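Local coordinates for protein 5,10-methylenetetrahydromethanopterin reductase (PDB 1EZW) that catalyses the reversible, coenzyme F420-dependent reduction of methylene-tetrahydromethanopterin to methyl-tetrahydromethanopterin in methanogenesis from carbon dioxide, at residues I19-L22 with I23-E27; D331-K334 with A335-V339. All blocks are in the same frame, centred on the assembly; numbering follows the deposited sequence.

Contact 1. Residues I19-L22 with I23-E27; sequences IAHL and IKVAE
Four successive i to i+4 backbone bonds tie I19-L22 to I23-E27: I23 N gives to I19 O, K24 N to A20 O, V25 N to H21 O and A26 N to L22 O, the last the shortest at 2.8 Å (N-H...O 163°). The polar side-chain ends find partners beyond the two segments. H21 uses both ring nitrogens, ND1 with T17 of a second subunit and NE2 with E333 of its own chain, which should hold the imidazole's rotation; K24 forms a salt bridge with D28 and hydrogen-bonds to W85 O of a third subunit, with a cation-pi contact to the same residue. E27 OE2 meets the backbone N of S57, K58 and I59.

All this belongs to helix 16-28, the beta-alpha-beta crossover helix between parallel strands 5-10 and 33-36 in the TIM barrel. V25 brings CG2 over one face of the H21 imidazole, 3.9 Å from the ring centroid, in a CH-pi contact shifted toward the rim. CG2, anti to the carbonyl carbon of V25, lies back toward H21.

One turn on from I19, I23 sends its CD1 to 4.2 Å from I19 CG2, while its CG1, anti to the carbonyl carbon (chi1 -68°), passes 3.4 Å from I19 O. Cut back to an alanine, I23 would be likely to leave a gap beside I19 CG2 and toward L10 and A52.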
loop_
_atom_site.group_PDB
_atom_site.type_symbol
_atom_site.label_atom_id
_atom_site.label_comp_id
_atom_site.label_asym_id
_atom_site.label_seq_id
_atom_site.Cartn_x
_atom_site.Cartn_y
_atom_site.Cartn_z
ATOM N N ILE A 19 4.185 -9.179 -9.756
ATOM C CA ILE A 19 4.067 -10.365 -8.914
ATOM C C ILE A 19 2.912 -10.119 -7.925
ATOM O O ILE A 19 2.025 -10.982 -7.757
ATOM C CB ILE A 19 5.377 -10.657 -8.133
ATOM C CG1 ILE A 19 6.561 -10.967 -9.080
ATOM C CG2 ILE A 19 5.128 -11.863 -7.170
ATOM C CD1 ILE A 19 6.321 -12.152 -10.050
ATOM N N ALA A 20 2.871 -8.945 -7.277
ATOM C CA ALA A 20 1.763 -8.634 -6.357
ATOM C C ALA A 20 0.408 -8.672 -7.062
ATOM O O ALA A 20 -0.558 -9.213 -6.536
ATOM C CB ALA A 20 1.999 -7.241 -5.710
ATOM N N HIS A 21 0.315 -8.055 -8.254
ATOM C CA HIS A 21 -0.920 -8.079 -9.032
ATOM C C HIS A 21 -1.376 -9.532 -9.325
ATOM O O HIS A 21 -2.583 -9.826 -9.188
ATOM C CB HIS A 21 -0.663 -7.352 -10.377
ATOM C CG HIS A 21 -1.745 -7.563 -11.405
ATOM N ND1 HIS A 21 -3.036 -7.094 -11.256
ATOM C CD2 HIS A 21 -1.730 -8.249 -12.571
ATOM C CE1 HIS A 21 -3.762 -7.483 -12.282
ATOM N NE2 HIS A 21 -3.000 -8.187 -13.096
ATOM N N LEU A 22 -0.439 -10.411 -9.709
ATOM C CA LEU A 22 -0.835 -11.794 -10.039
ATOM C C LEU A 22 -1.329 -12.520 -8.806
ATOM O O LEU A 22 -2.285 -13.321 -8.865
ATOM C CB LEU A 22 0.306 -12.565 -10.709
ATOM C CG LEU A 22 0.603 -12.041 -12.130
ATOM C CD1 LEU A 22 1.848 -12.792 -12.633
ATOM C CD2 LEU A 22 -0.595 -12.228 -13.102
ATOM N N ILE A 23 -0.744 -12.186 -7.665
ATOM C CA ILE A 23 -1.232 -12.819 -6.428
ATOM C C ILE A 23 -2.655 -12.333 -6.114
ATOM O O ILE A 23 -3.503 -13.128 -5.676
ATOM C CB ILE A 23 -0.270 -12.537 -5.266
ATOM C CG1 ILE A 23 1.049 -13.287 -5.528
ATOM C CG2 ILE A 23 -0.877 -13.042 -3.931
ATOM C CD1 ILE A 23 2.177 -13.024 -4.480
ATOM N N LYS A 24 -2.937 -11.040 -6.343
ATOM C CA LYS A 24 -4.311 -10.564 -6.152
ATOM C C LYS A 24 -5.263 -11.291 -7.139
ATOM O O LYS A 24 -6.353 -11.691 -6.733
ATOM C CB LYS A 24 -4.368 -9.028 -6.346
ATOM C CG LYS A 24 -5.786 -8.410 -6.349
ATOM C CD LYS A 24 -6.476 -8.660 -5.015
ATOM C CE LYS A 24 -7.642 -7.660 -4.752
ATOM N NZ LYS A 24 -8.795 -7.857 -5.608
ATOM N N VAL A 25 -4.866 -11.469 -8.400
ATOM C CA VAL A 25 -5.713 -12.194 -9.363
ATOM C C VAL A 25 -5.958 -13.608 -8.858
ATOM O O VAL A 25 -7.115 -14.067 -8.843
ATOM C CB VAL A 25 -5.141 -12.190 -10.774
ATOM C CG1 VAL A 25 -6.075 -12.993 -11.739
ATOM C CG2 VAL A 25 -5.061 -10.709 -11.262
ATOM N N ALA A 26 -4.915 -14.252 -8.360
ATOM C CA ALA A 26 -5.108 -15.611 -7.781
ATOM C C ALA A 26 -6.095 -15.592 -6.610
ATOM O O ALA A 26 -7.022 -16.444 -6.519
ATOM C CB ALA A 26 -3.758 -16.205 -7.331
ATOM N N GLU A 27 -5.945 -14.647 -5.680
ATOM C CA GLU A 27 -6.884 -14.551 -4.564
ATOM C C GLU A 27 -8.316 -14.370 -5.090
ATOM O O GLU A 27 -9.254 -15.009 -4.605
ATOM C CB GLU A 27 -6.567 -13.339 -3.686
ATOM C CG GLU A 27 -7.558 -13.129 -2.554
ATOM C CD GLU A 27 -7.132 -11.953 -1.681
ATOM O OE1 GLU A 27 -7.799 -10.895 -1.705
ATOM O OE2 GLU A 27 -6.097 -12.117 -1.012
#

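Contact 2. Residues D331-K334 with A335-V339; sequences DKEK and AIELV
From D331 O to A335 N at 2.9 Å, and on through K332 to I336, E333 to E337 and K334 to L338, the i to i+4 bonds open helix 332-342. D331 is its N-cap: OD2 accepts from K334 N at 3.0 Å in a nearly straight bond (175°), with the N-H arriving from well above the carboxylate plane. CG lies anti to the backbone N of D331 (chi1 177°), which carries the carboxylate forward over the first turn. A335 tucks its CB against D331 O, 3.2 Å away.

I336 leans back along the helix, its CG1 3.2 Å from K332 O, and its side chain also packs on V25 of helix 16-28 and on F31. E337 keeps CG anti to its carbonyl carbon (chi1 -70°), which brings CG to 3.4 Å from E333 O as the chain runs out alongside E333. The two carboxylates end as close neighbours, with E333 OE1 and E337 OE2 4.4 Å apart. A water spans the pair, donating to E337 OE1 at 2.8 Å and only weakly to E333 OE1.

K15 of a second subunit forms salt bridges with both E333 OE1 and E337 OE2, while E333 OE2 has H21 as its partner. Two acids one turn apart would be expected to repel; the shared lysine probably offsets that charge, and the two glutamates and the lysine join the subunits by salt bridges. The D331 carboxylate is likely to interact favourably with the positive end of the helix dipole.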
loop_
_atom_site.group_PDB
_atom_site.type_symbol
_atom_site.label_atom_id
_atom_site.label_comp_id
_atom_site.label_asym_id
_atom_site.label_seq_id
_atom_site.Cartn_x
_atom_site.Cartn_y
_atom_site.Cartn_z
ATOM N N ASP A 331 -0.247 -17.136 -20.932
ATOM C CA ASP A 331 -0.534 -15.783 -20.394
ATOM C C ASP A 331 -0.842 -16.107 -18.927
ATOM O O ASP A 331 -1.875 -16.730 -18.660
ATOM C CB ASP A 331 -1.778 -15.209 -21.091
ATOM C CG ASP A 331 -2.211 -13.834 -20.557
ATOM O OD1 ASP A 331 -2.570 -12.956 -21.391
ATOM O OD2 ASP A 331 -2.247 -13.613 -19.333
ATOM N N LYS A 332 0.049 -15.719 -18.013
ATOM C CA LYS A 332 -0.134 -16.047 -16.575
ATOM C C LYS A 332 -1.452 -15.581 -15.997
ATOM O O LYS A 332 -2.125 -16.333 -15.287
ATOM C CB LYS A 332 1.025 -15.502 -15.693
ATOM C CG LYS A 332 2.403 -16.189 -15.919
ATOM C CD LYS A 332 3.420 -15.767 -14.852
ATOM C CE LYS A 332 4.578 -16.759 -14.714
ATOM N NZ LYS A 332 5.324 -16.972 -15.984
ATOM N N GLU A 333 -1.821 -14.319 -16.245
ATOM C CA GLU A 333 -3.081 -13.830 -15.702
ATOM C C GLU A 333 -4.304 -14.565 -16.266
ATOM O O GLU A 333 -5.206 -14.961 -15.512
ATOM C CB GLU A 333 -3.185 -12.304 -15.918
ATOM C CG GLU A 333 -4.529 -11.723 -15.545
ATOM C CD GLU A 333 -4.477 -10.203 -15.504
ATOM O OE1 GLU A 333 -5.551 -9.582 -15.605
ATOM O OE2 GLU A 333 -3.350 -9.669 -15.384
ATOM N N LYS A 334 -4.359 -14.766 -17.586
ATOM C CA LYS A 334 -5.504 -15.480 -18.172
ATOM C C LYS A 334 -5.517 -16.919 -17.667
ATOM O O LYS A 334 -6.588 -17.494 -17.478
ATOM C CB LYS A 334 -5.410 -15.518 -19.704
ATOM C CG LYS A 334 -5.557 -14.195 -20.419
ATOM C CD LYS A 334 -4.967 -14.372 -21.851
ATOM C CE LYS A 334 -5.421 -15.705 -22.500
ATOM N NZ LYS A 334 -4.568 -16.104 -23.674
ATOM N N ALA A 335 -4.338 -17.477 -17.433
ATOM C CA ALA A 335 -4.217 -18.865 -16.936
ATOM C C ALA A 335 -4.786 -18.980 -15.520
ATOM O O ALA A 335 -5.539 -19.895 -15.175
ATOM C CB ALA A 335 -2.746 -19.312 -16.985
ATOM N N ILE A 336 -4.433 -18.028 -14.670
ATOM C CA ILE A 336 -4.964 -18.047 -13.329
ATOM C C ILE A 336 -6.488 -17.967 -13.343
ATOM O O ILE A 336 -7.165 -18.638 -12.574
ATOM C CB ILE A 336 -4.365 -16.846 -12.505
ATOM C CG1 ILE A 336 -2.865 -17.094 -12.304
ATOM C CG2 ILE A 336 -5.120 -16.672 -11.160
ATOM C CD1 ILE A 336 -2.070 -15.849 -11.807
ATOM N N GLU A 337 -7.026 -17.105 -14.207
ATOM C CA GLU A 337 -8.469 -16.942 -14.301
ATOM C C GLU A 337 -9.127 -18.224 -14.836
ATOM O O GLU A 337 -10.212 -18.598 -14.391
ATOM C CB GLU A 337 -8.778 -15.733 -15.206
ATOM C CG GLU A 337 -8.383 -14.414 -14.525
ATOM C CD GLU A 337 -8.652 -13.208 -15.383
ATOM O OE1 GLU A 337 -8.441 -13.297 -16.624
ATOM O OE2 GLU A 337 -9.044 -12.175 -14.814
ATOM N N LEU A 338 -8.461 -18.878 -15.775
ATOM C CA LEU A 338 -9.004 -20.123 -16.344
ATOM C C LEU A 338 -9.037 -21.182 -15.224
ATOM O O LEU A 338 -10.006 -21.946 -15.074
ATOM C CB LEU A 338 -8.140 -20.523 -17.549
ATOM C CG LEU A 338 -8.695 -21.612 -18.456
ATOM C CD1 LEU A 338 -10.162 -21.291 -18.820
ATOM C CD2 LEU A 338 -7.804 -21.721 -19.669
ATOM N N VAL A 339 -8.018 -21.214 -14.367
ATOM C CA VAL A 339 -8.076 -22.135 -13.229
ATOM C C VAL A 339 -9.242 -21.768 -12.290
ATOM O O VAL A 339 -10.004 -22.630 -11.855
ATOM C CB VAL A 339 -6.732 -22.122 -12.408
ATOM C CG1 VAL A 339 -6.879 -22.964 -11.092
ATOM C CG2 VAL A 339 -5.623 -22.667 -13.241
HETATM O O HOH W 1 -7.914 -10.833 -17.750
#

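In the fold
Helices 16-28 and 332-342 lie side by side, with the centres of contact 1 and contact 2 about 11 Å apart, and they meet directly: besides the H21-E333 bond, A26 CA packs 3.5 Å from I336 CG2. Contact 1 is buried throughout, with I19, A20, I23 and A26 turned to strand 5-10 or helix 45-54, and L22 and V25 partly or wholly to helix 332-342. Contact 2 is only partly buried, with A335 and I336 facing inward, E333 and E337 turned to the subunit interface and K334 exposed. Accordingly, a methyl-on-ring contact marks the first, a capping bond and paired carboxylates the second. Both reach the second subunit, whose K15 also packs on V25 of contact 1.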